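Local coordinates for VC0179-like protein (Escherichia coli, PDB 4XJ6) that probably joins ATP and GTP into cyclic GMP-AMP, as a bacterial nucleotidyltransferase homologous to the animal cyclic GMP-AMP synthase, at residues R280-W285 against G320-I325; D287-V292 against V363-G368; M301-N306 against R327-E332. All blocks are in the same frame, centred on the assembly; numbering follows the deposited sequence.

Contact 1: residues R280-W285 against G320-I325; sequences RFMKAW and GTMKLI. With GH3 (3'-deoxy-guanosine-5'-triphosphate), chain D.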
loop_
_atom_site.group_PDB
_atom_site.type_symbol
_atom_site.label_atom_id
_atom_site.label_comp_id
_atom_site.label_asym_id
_atom_site.label_seq_id
_atom_site.Cartn_x
_atom_site.Cartn_y
_atom_site.Cartn_z
ATOM N N ARG A 280 -7.896 0.087 11.849
ATOM C CA ARG A 280 -6.655 0.662 12.358
ATOM C C ARG A 280 -6.094 -0.188 13.491
ATOM O O ARG A 280 -4.897 -0.477 13.535
ATOM C CB ARG A 280 -6.877 2.091 12.857
ATOM C CG ARG A 280 -6.929 3.156 11.775
ATOM C CD ARG A 280 -7.082 4.534 12.403
ATOM N NE ARG A 280 -7.017 5.604 11.414
ATOM C CZ ARG A 280 -5.885 6.108 10.937
ATOM N NH1 ARG A 280 -4.719 5.632 11.352
ATOM N NH2 ARG A 280 -5.917 7.084 10.040
ATOM N N PHE A 281 -6.974 -0.582 14.407
ATOM C CA PHE A 281 -6.585 -1.359 15.581
ATOM C C PHE A 281 -6.055 -2.740 15.201
ATOM O O PHE A 281 -5.084 -3.224 15.782
ATOM C CB PHE A 281 -7.772 -1.491 16.537
ATOM C CG PHE A 281 -8.256 -0.178 17.090
ATOM C CD1 PHE A 281 -7.426 0.929 17.106
ATOM C CD2 PHE A 281 -9.541 -0.050 17.594
ATOM C CE1 PHE A 281 -7.866 2.136 17.614
ATOM C CE2 PHE A 281 -9.988 1.156 18.101
ATOM C CZ PHE A 281 -9.146 2.252 18.111
ATOM N N MET A 282 -6.696 -3.372 14.223
ATOM C CA MET A 282 -6.275 -4.691 13.761
ATOM C C MET A 282 -4.925 -4.609 13.057
ATOM O O MET A 282 -4.089 -5.507 13.189
ATOM C CB MET A 282 -7.322 -5.301 12.830
ATOM C CG MET A 282 -8.570 -5.805 13.546
ATOM S SD MET A 282 -8.197 -6.842 14.977
ATOM C CE MET A 282 -7.141 -8.092 14.248
ATOM N N LYS A 283 -4.717 -3.529 12.311
ATOM C CA LYS A 283 -3.444 -3.307 11.638
ATOM C C LYS A 283 -2.352 -3.021 12.660
ATOM O O LYS A 283 -1.202 -3.421 12.478
ATOM C CB LYS A 283 -3.556 -2.157 10.639
ATOM C CG LYS A 283 -4.416 -2.478 9.428
ATOM C CD LYS A 283 -4.722 -1.234 8.608
ATOM C CE LYS A 283 -3.463 -0.631 8.004
ATOM N NZ LYS A 283 -3.780 0.530 7.123
ATOM N N ALA A 284 -2.721 -2.325 13.731
ATOM C CA ALA A 284 -1.807 -2.073 14.839
ATOM C C ALA A 284 -1.426 -3.387 15.510
ATOM O O ALA A 284 -0.268 -3.603 15.857
ATOM C CB ALA A 284 -2.433 -1.121 15.843
ATOM N N TRP A 285 -2.413 -4.261 15.685
ATOM C CA TRP A 285 -2.174 -5.587 16.241
ATOM C C TRP A 285 -1.211 -6.371 15.359
ATOM O O TRP A 285 -0.313 -7.046 15.860
ATOM C CB TRP A 285 -3.486 -6.360 16.402
ATOM C CG TRP A 285 -3.287 -7.838 16.570
ATOM C CD1 TRP A 285 -3.012 -8.500 17.732
ATOM C CD2 TRP A 285 -3.353 -8.839 15.546
ATOM N NE1 TRP A 285 -2.900 -9.847 17.496
ATOM C CE2 TRP A 285 -3.105 -10.083 16.161
ATOM C CE3 TRP A 285 -3.594 -8.805 14.169
ATOM C CZ2 TRP A 285 -3.094 -11.280 15.449
ATOM C CZ3 TRP A 285 -3.582 -9.996 13.464
ATOM C CH2 TRP A 285 -3.333 -11.215 14.103
ATOM N N GLY A 320 -16.444 -4.206 23.101
ATOM C CA GLY A 320 -17.216 -5.361 22.682
ATOM C C GLY A 320 -17.005 -5.695 21.217
ATOM O O GLY A 320 -16.877 -6.863 20.854
ATOM N N THR A 321 -16.965 -4.666 20.375
ATOM C CA THR A 321 -16.783 -4.856 18.938
ATOM C C THR A 321 -15.445 -5.512 18.598
ATOM O O THR A 321 -15.387 -6.420 17.767
ATOM C CB THR A 321 -16.893 -3.516 18.185
ATOM O OG1 THR A 321 -18.225 -3.004 18.323
ATOM C CG2 THR A 321 -16.575 -3.695 16.708
ATOM N N MET A 322 -14.374 -5.055 19.242
ATOM C CA MET A 322 -13.051 -5.637 19.027
ATOM C C MET A 322 -13.005 -7.082 19.513
ATOM O O MET A 322 -12.324 -7.922 18.924
ATOM C CB MET A 322 -11.969 -4.813 19.731
ATOM C CG MET A 322 -11.622 -3.507 19.027
ATOM S SD MET A 322 -11.055 -3.752 17.331
ATOM C CE MET A 322 -9.554 -4.682 17.609
ATOM N N LYS A 323 -13.733 -7.361 20.588
ATOM C CA LYS A 323 -13.835 -8.717 21.118
ATOM C C LYS A 323 -14.588 -9.615 20.142
ATOM O O LYS A 323 -14.229 -10.776 19.951
ATOM C CB LYS A 323 -14.527 -8.711 22.482
ATOM C CG LYS A 323 -13.627 -8.287 23.631
ATOM C CD LYS A 323 -14.436 -7.996 24.880
ATOM C CE LYS A 323 -15.307 -9.180 25.267
ATOM N NZ LYS A 323 -16.232 -8.836 26.382
ATOM N N LEU A 324 -15.630 -9.064 19.526
ATOM C CA LEU A 324 -16.388 -9.779 18.506
ATOM C C LEU A 324 -15.502 -10.115 17.314
ATOM O O LEU A 324 -15.504 -11.241 16.815
ATOM C CB LEU A 324 -17.587 -8.947 18.051
ATOM C CG LEU A 324 -18.328 -9.442 16.810
ATOM C CD1 LEU A 324 -18.979 -10.793 17.073
ATOM C CD2 LEU A 324 -19.361 -8.419 16.348
ATOM N N ILE A 325 -14.746 -9.120 16.865
ATOM C CA ILE A 325 -13.845 -9.275 15.730
ATOM C C ILE A 325 -12.756 -10.308 16.007
ATOM O O ILE A 325 -12.496 -11.180 15.178
ATOM C CB ILE A 325 -13.200 -7.927 15.360
ATOM C CG1 ILE A 325 -14.245 -7.001 14.736
ATOM C CG2 ILE A 325 -12.032 -8.119 14.402
ATOM C CD1 ILE A 325 -13.734 -5.609 14.483
HETATM P PG GH3 D . -1.079 -0.076 4.905
HETATM O O1G GH3 D . -0.643 -1.262 5.731
HETATM O O2G GH3 D . -0.130 0.152 3.756
HETATM O O3G GH3 D . -1.092 1.159 5.771
HETATM O O3B GH3 D . -2.564 -0.383 4.360
HETATM P PB GH3 D . -2.953 -0.295 2.797
HETATM O O1B GH3 D . -4.439 -0.071 2.666
HETATM O O2B GH3 D . -2.235 0.831 2.096
HETATM O O3A GH3 D . -2.572 -1.743 2.194
HETATM P PA GH3 D . -1.392 -1.967 1.125
HETATM O O1A GH3 D . -0.842 -3.366 1.288
HETATM O O2A GH3 D . -0.298 -0.939 1.265
HETATM O "O5'" GH3 D . -2.073 -1.819 -0.327
HETATM C "C5'" GH3 D . -2.352 -0.553 -0.879
HETATM C "C4'" GH3 D . -3.334 -0.715 -2.030
HETATM O "O4'" GH3 D . -2.862 -1.713 -2.911
HETATM C "C3'" GH3 D . -4.721 -1.149 -1.589
HETATM C "C2'" GH3 D . -5.196 -2.008 -2.742
HETATM O "O2'" GH3 D . -5.963 -1.231 -3.632
HETATM C "C1'" GH3 D . -3.929 -2.477 -3.436
HETATM N N9 GH3 D . -3.693 -3.885 -3.089
HETATM C C8 GH3 D . -2.756 -4.333 -2.195
HETATM N N7 GH3 D . -2.822 -5.685 -2.135
HETATM C C5 GH3 D . -3.787 -6.100 -2.992
HETATM C C6 GH3 D . -4.263 -7.362 -3.325
HETATM O O6 GH3 D . -3.780 -8.360 -2.795
HETATM N N1 GH3 D . -5.276 -7.487 -4.249
HETATM C C2 GH3 D . -5.814 -6.366 -4.842
HETATM N N2 GH3 D . -6.793 -6.495 -5.737
HETATM N N3 GH3 D . -5.337 -5.115 -4.507
HETATM C C4 GH3 D . -4.342 -4.980 -3.599
#
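Met322 reaches from helix 318-335 to Phe281 and Met282 on helix 274-289. Its methyl CE lies 3.8 Å from Phe281 CB and 3.7 Å from Met282 SD. The sulfur meets the rim of the phenyl ring in a Met-aromatic contact. Met322 SD is 5.3 Å from the Phe281 ring centroid, almost in the ring plane, with CD2 its nearest ring atom. The two side chains cross at about a right angle. Met282 slides past Met322 in the opposite direction, and its SD also approaches Ile325 CG2 at 4.1 Å. Met322 is bent at chi2 and chi3, which brings its CE to Phe281 CB and Met282 SD. The helix axes are 11.8 Å apart at closest approach and cross at -56°, so long side chains have to bridge them. Further out, Phe281 stacks on Tyr9 and packs on Leu16 and Leu20, while Met282 touches Val304. On the nucleotide side of helix 274-289, Lys283 NZ donates to GH3 O3G at 3.1 Å and to O3B at 3.2 Å. The buried contact is thus purely apolar, made by thioethers, a phenyl edge and an isoleucine methyl, while the same helix turn presents a lysine that probably helps to balance the triphosphate charge.

Contact 2: residues D287-V292 against V363-G368; sequences DAQWEV and VETMEG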
loop_
_atom_site.group_PDB
_atom_site.type_symbol
_atom_site.label_atom_id
_atom_site.label_comp_id
_atom_site.label_asym_id
_atom_site.label_seq_id
_atom_site.Cartn_x
_atom_site.Cartn_y
_atom_site.Cartn_z
ATOM N N ASP A 287 1.015 -5.104 13.272
ATOM C CA ASP A 287 2.325 -4.464 13.351
ATOM C C ASP A 287 3.040 -4.809 14.653
ATOM O O ASP A 287 4.268 -4.833 14.708
ATOM C CB ASP A 287 2.196 -2.944 13.213
ATOM C CG ASP A 287 1.734 -2.524 11.834
ATOM O OD1 ASP A 287 1.766 -3.373 10.920
ATOM O OD2 ASP A 287 1.344 -1.350 11.657
ATOM N N ALA A 288 2.263 -5.079 15.695
ATOM C CA ALA A 288 2.818 -5.445 16.992
ATOM C C ALA A 288 3.303 -6.892 17.007
ATOM O O ALA A 288 4.349 -7.199 17.576
ATOM C CB ALA A 288 1.786 -5.222 18.084
ATOM N N GLN A 289 2.540 -7.779 16.378
ATOM C CA GLN A 289 2.886 -9.196 16.352
ATOM C C GLN A 289 3.959 -9.494 15.306
ATOM O O GLN A 289 4.801 -10.372 15.496
ATOM C CB GLN A 289 1.643 -10.048 16.086
ATOM C CG GLN A 289 0.484 -9.783 17.038
ATOM C CD GLN A 289 0.888 -9.867 18.495
ATOM O OE1 GLN A 289 1.626 -10.766 18.900
ATOM N NE2 GLN A 289 0.411 -8.919 19.292
ATOM N N TRP A 290 3.920 -8.760 14.198
ATOM C CA TRP A 290 4.906 -8.910 13.133
ATOM C C TRP A 290 5.727 -7.638 12.947
ATOM O O TRP A 290 5.173 -6.585 12.632
ATOM C CB TRP A 290 4.227 -9.258 11.803
ATOM C CG TRP A 290 3.701 -10.665 11.683
ATOM C CD1 TRP A 290 4.370 -11.754 11.204
ATOM C CD2 TRP A 290 2.381 -11.120 12.015
ATOM N NE1 TRP A 290 3.556 -12.858 11.228
ATOM C CE2 TRP A 290 2.336 -12.499 11.721
ATOM C CE3 TRP A 290 1.245 -10.497 12.534
ATOM C CZ2 TRP A 290 1.186 -13.263 11.936
ATOM C CZ3 TRP A 290 0.108 -11.259 12.745
ATOM C CH2 TRP A 290 0.087 -12.628 12.445
ATOM N N GLU A 291 7.041 -7.725 13.135
ATOM C CA GLU A 291 7.912 -6.630 12.723
ATOM C C GLU A 291 7.846 -6.533 11.207
ATOM O O GLU A 291 7.715 -5.449 10.640
ATOM C CB GLU A 291 9.357 -6.836 13.179
ATOM C CG GLU A 291 10.300 -5.743 12.689
ATOM C CD GLU A 291 11.749 -5.993 13.056
ATOM O OE1 GLU A 291 12.379 -6.867 12.424
ATOM O OE2 GLU A 291 12.259 -5.312 13.972
ATOM N N VAL A 292 7.928 -7.691 10.561
ATOM C CA VAL A 292 7.786 -7.786 9.117
ATOM C C VAL A 292 6.862 -8.956 8.785
ATOM O O VAL A 292 6.840 -9.958 9.500
ATOM C CB VAL A 292 9.162 -7.956 8.421
ATOM C CG1 VAL A 292 9.851 -9.233 8.887
ATOM C CG2 VAL A 292 9.014 -7.936 6.904
ATOM N N VAL A 363 -3.079 -17.719 11.241
ATOM C CA VAL A 363 -4.360 -18.033 11.869
ATOM C C VAL A 363 -4.193 -18.355 13.353
ATOM O O VAL A 363 -5.006 -17.941 14.181
ATOM C CB VAL A 363 -5.050 -19.220 11.169
ATOM C CG1 VAL A 363 -6.396 -19.519 11.813
ATOM C CG2 VAL A 363 -5.224 -18.928 9.683
ATOM N N GLU A 364 -3.136 -19.088 13.687
ATOM C CA GLU A 364 -2.882 -19.453 15.074
ATOM C C GLU A 364 -2.460 -18.233 15.886
ATOM O O GLU A 364 -2.678 -18.181 17.097
ATOM C CB GLU A 364 -1.822 -20.548 15.162
ATOM C CG GLU A 364 -2.269 -21.877 14.567
ATOM C CD GLU A 364 -1.451 -23.049 15.069
ATOM O OE1 GLU A 364 -0.761 -22.891 16.098
ATOM O OE2 GLU A 364 -1.497 -24.128 14.440
ATOM N N THR A 365 -1.856 -17.254 15.218
ATOM C CA THR A 365 -1.530 -15.989 15.865
ATOM C C THR A 365 -2.809 -15.199 16.112
ATOM O O THR A 365 -2.970 -14.563 17.150
ATOM C CB THR A 365 -0.559 -15.135 15.020
ATOM O OG1 THR A 365 0.672 -15.845 14.834
ATOM C CG2 THR A 365 -0.273 -13.808 15.716
ATOM N N MET A 366 -3.718 -15.256 15.144
ATOM C CA MET A 366 -5.010 -14.584 15.249
ATOM C C MET A 366 -5.836 -15.138 16.402
ATOM O O MET A 366 -6.513 -14.390 17.107
ATOM C CB MET A 366 -5.802 -14.719 13.948
ATOM C CG MET A 366 -5.237 -13.920 12.795
ATOM S SD MET A 366 -6.210 -14.110 11.291
ATOM C CE MET A 366 -5.394 -12.910 10.249
ATOM N N GLU A 367 -5.782 -16.453 16.584
ATOM C CA GLU A 367 -6.531 -17.115 17.648
ATOM C C GLU A 367 -6.065 -16.650 19.026
ATOM O O GLU A 367 -6.812 -16.715 20.001
ATOM C CB GLU A 367 -6.394 -18.632 17.526
ATOM C CG GLU A 367 -7.118 -19.220 16.319
ATOM C CD GLU A 367 -6.732 -20.660 16.041
ATOM O OE1 GLU A 367 -5.667 -21.094 16.526
ATOM O OE2 GLU A 367 -7.494 -21.356 15.337
ATOM N N GLY A 368 -4.830 -16.166 19.104
ATOM C CA GLY A 368 -4.285 -15.697 20.365
ATOM C C GLY A 368 -4.865 -14.371 20.824
ATOM O O GLY A 368 -4.852 -14.063 22.016
#
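Gln289 NE2 is gripped by two backbone carbonyls, those of Glu391 and Ala392, at the end of helix 382-393. This leaves the aliphatic part of Gln289 for the contact with Thr365. Its CB lies 4.2 Å from Thr365 CG2. The larger share falls to Trp290, whose six-membered ring comes to Thr365 from the opposite direction. Trp290 CH2 is 3.5 Å from Thr365 CG2 and 3.7 Å from Thr365 CB. Thr365 CG2 is also 3.9 Å from Trp290 CZ3. It meets the indole obliquely. The hydroxyl lies beside the same ring, with Thr365 OG1 3.9 Å from Trp290 CZ2. That oxygen is hydrogen-bonded to Ala361 O, one turn back in its own helix. The bond fits the torsion of Thr365, in which OG1 stands beside the backbone N (chi1 -61°). CG2 therefore makes the closest approach to the tryptophan, while the polar atom beside the ring is satisfied within the helix. Trp290 is the first residue to leave helical backbone angles after helix 274-289. Its side chain does not set out toward the other segment, but the indole ends nearer to it. The contact is small, burying 130 Å² in all, and its three touching residues are partly exposed. Around it, Gln126 and His123 bind backbone oxygens of the exiting chain: Gln126 takes those of Asp287 and Glu291, and His123 that of Ala288. Trp290 also packs on Pro295. Helix 357-377 packs against the C-terminal end of helix 274-289, with Trp285 of that helix touching Thr365 and Met366, and helix 318-335 packing on Val363, Met366 and Glu367.

Contact 3: residues M301-N306 against R327-E332; sequences MTAVVN and RLLPEE
Ala303 sits against Leu329 and Glu332 where two helices of the mainly helical C-terminal domain cross. Helices 297-310 and 318-335 are consecutive along the chain. Their short segments cross at 117°, with the axes 9.8 Å apart at closest approach. The backbones come nearest at Ala303 and Glu332, whose CA atoms are 6.1 Å apart. The small alanine side chain makes room for this approach.

The tight part is buried and mostly between carbons. Ala303 CB lies 3.8 Å from Leu329 CD1 and 4.1 Å from Glu332 CB. Leu329 has CG anti to its backbone N (chi1 -169°), and the end of its side chain comes closer to Ala303 than its base. Glu332 adds its CG, 4.0 Å from Ala303 O. The other methyl of Leu329, CD2, packs on Met282 and Met366, so this leucine joins three helices.

The looser part is at Asn306, which is partly exposed. Here a polar residue flanks the carboxylate of Glu332 without bonding to it. The amide and carboxylate planes are 63° apart. The carboxylate instead finds its partner in Arg310, one turn further along helix 297-310, through a salt bridge from OE2. This probably stabilises the negative charge of a largely buried glutamate. Helix 318-335 is kinked where the backbone N of Pro330, which has no N-H, and that of Glu331 lack a bond to the turn before. With OE2 bound to Arg310, the other oxygen of Glu332, OE1, rests against the aliphatic part of Asn306, 3.8 Å from its CB.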
loop_
_atom_site.group_PDB
_atom_site.type_symbol
_atom_site.label_atom_id
_atom_site.label_comp_id
_atom_site.label_asym_id
_atom_site.label_seq_id
_atom_site.Cartn_x
_atom_site.Cartn_y
_atom_site.Cartn_z
ATOM N N MET A 301 -8.798 -5.933 6.359
ATOM C CA MET A 301 -9.941 -5.062 6.113
ATOM C C MET A 301 -11.151 -5.851 5.620
ATOM O O MET A 301 -12.266 -5.654 6.100
ATOM C CB MET A 301 -9.581 -3.978 5.095
ATOM C CG MET A 301 -8.568 -2.963 5.599
ATOM S SD MET A 301 -7.748 -2.068 4.267
ATOM C CE MET A 301 -9.076 -1.026 3.666
ATOM N N THR A 302 -10.921 -6.749 4.665
ATOM C CA THR A 302 -11.998 -7.533 4.067
ATOM C C THR A 302 -12.626 -8.489 5.074
ATOM O O THR A 302 -13.835 -8.704 5.068
ATOM C CB THR A 302 -11.496 -8.343 2.857
ATOM O OG1 THR A 302 -10.781 -7.480 1.964
ATOM C CG2 THR A 302 -12.665 -8.984 2.117
ATOM N N ALA A 303 -11.797 -9.063 5.936
ATOM C CA ALA A 303 -12.289 -9.977 6.959
ATOM C C ALA A 303 -13.153 -9.233 7.972
ATOM O O ALA A 303 -14.185 -9.740 8.409
ATOM C CB ALA A 303 -11.134 -10.672 7.657
ATOM N N VAL A 304 -12.731 -8.024 8.330
ATOM C CA VAL A 304 -13.427 -7.229 9.337
ATOM C C VAL A 304 -14.802 -6.781 8.846
ATOM O O VAL A 304 -15.789 -6.882 9.578
ATOM C CB VAL A 304 -12.596 -5.996 9.751
ATOM C CG1 VAL A 304 -13.449 -4.993 10.521
ATOM C CG2 VAL A 304 -11.388 -6.428 10.578
ATOM N N VAL A 305 -14.871 -6.294 7.608
ATOM C CA VAL A 305 -16.146 -5.839 7.067
ATOM C C VAL A 305 -17.091 -7.021 6.868
ATOM O O VAL A 305 -18.305 -6.863 6.962
ATOM C CB VAL A 305 -15.986 -5.082 5.726
ATOM C CG1 VAL A 305 -14.933 -3.993 5.836
ATOM C CG2 VAL A 305 -15.646 -6.036 4.603
ATOM N N ASN A 306 -16.533 -8.202 6.608
ATOM C CA ASN A 306 -17.341 -9.402 6.427
ATOM C C ASN A 306 -17.996 -9.791 7.743
ATOM O O ASN A 306 -19.157 -10.202 7.780
ATOM C CB ASN A 306 -16.494 -10.556 5.883
ATOM C CG ASN A 306 -16.203 -10.419 4.398
ATOM O OD1 ASN A 306 -16.819 -9.606 3.710
ATOM N ND2 ASN A 306 -15.267 -11.218 3.897
ATOM N N ARG A 327 -12.712 -12.777 18.138
ATOM C CA ARG A 327 -13.276 -14.118 18.258
ATOM C C ARG A 327 -13.497 -14.780 16.897
ATOM O O ARG A 327 -13.212 -15.966 16.719
ATOM C CB ARG A 327 -14.599 -14.067 19.028
ATOM C CG ARG A 327 -15.456 -15.320 18.900
ATOM C CD ARG A 327 -14.939 -16.456 19.764
ATOM N NE ARG A 327 -15.535 -16.433 21.096
ATOM C CZ ARG A 327 -16.102 -17.481 21.682
ATOM N NH1 ARG A 327 -16.153 -18.649 21.057
ATOM N NH2 ARG A 327 -16.618 -17.361 22.898
ATOM N N LEU A 328 -13.992 -14.004 15.939
ATOM C CA LEU A 328 -14.432 -14.547 14.658
ATOM C C LEU A 328 -13.381 -14.439 13.555
ATOM O O LEU A 328 -13.499 -15.091 12.516
ATOM C CB LEU A 328 -15.714 -13.843 14.212
ATOM C CG LEU A 328 -16.961 -14.169 15.032
ATOM C CD1 LEU A 328 -18.168 -13.396 14.525
ATOM C CD2 LEU A 328 -17.228 -15.665 14.998
ATOM N N LEU A 329 -12.360 -13.619 13.781
ATOM C CA LEU A 329 -11.320 -13.394 12.776
ATOM C C LEU A 329 -10.628 -14.677 12.286
ATOM O O LEU A 329 -10.416 -14.826 11.083
ATOM C CB LEU A 329 -10.265 -12.422 13.309
ATOM C CG LEU A 329 -9.287 -11.904 12.257
ATOM C CD1 LEU A 329 -9.980 -10.926 11.314
ATOM C CD2 LEU A 329 -8.067 -11.272 12.908
ATOM N N PRO A 330 -10.270 -15.605 13.199
ATOM C CA PRO A 330 -9.610 -16.813 12.687
ATOM C C PRO A 330 -10.514 -17.663 11.794
ATOM O O PRO A 330 -10.023 -18.338 10.887
ATOM C CB PRO A 330 -9.243 -17.580 13.961
ATOM C CG PRO A 330 -9.217 -16.559 15.030
ATOM C CD PRO A 330 -10.286 -15.589 14.674
ATOM N N GLU A 331 -11.817 -17.627 12.046
ATOM C CA GLU A 331 -12.760 -18.418 11.263
ATOM C C GLU A 331 -12.987 -17.800 9.890
ATOM O O GLU A 331 -13.293 -18.504 8.929
ATOM C CB GLU A 331 -14.087 -18.563 12.006
ATOM C CG GLU A 331 -13.975 -19.329 13.314
ATOM C CD GLU A 331 -13.405 -20.726 13.132
ATOM O OE1 GLU A 331 -13.702 -21.372 12.104
ATOM O OE2 GLU A 331 -12.654 -21.177 14.022
ATOM N N GLU A 332 -12.835 -16.483 9.804
ATOM C CA GLU A 332 -12.924 -15.793 8.525
ATOM C C GLU A 332 -11.812 -16.241 7.593
ATOM O O GLU A 332 -12.049 -16.519 6.416
ATOM C CB GLU A 332 -12.857 -14.281 8.719
ATOM C CG GLU A 332 -14.155 -13.681 9.185
ATOM C CD GLU A 332 -15.302 -14.002 8.252
ATOM O OE1 GLU A 332 -15.120 -13.887 7.022
ATOM O OE2 GLU A 332 -16.381 -14.379 8.749
#

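In the fold
All three contacts join helices of the C-terminal part. Contacts 1 and 3 are buried, and contact 2 lies at the surface. Contacts 1 and 2 share helix 274-289, while contacts 1 and 3 share helix 318-335. Their chemistry follows their place. Contact 1 is methionine-rich and apolar, contact 3 mixes an alanine and a leucine with a glutamate and an asparagine, and contact 2 sets a threonine against a tryptophan. They also touch one another: Trp285 of contact 1 packs on Trp290 of contact 2, Ile325 of contact 1 on Val304 of contact 3, and Glu367 of contact 2 on Pro330 of contact 3. Contact 3 is nested in the chain loop closed by contact 2. Contact 1 alone includes a residue that binds GH3.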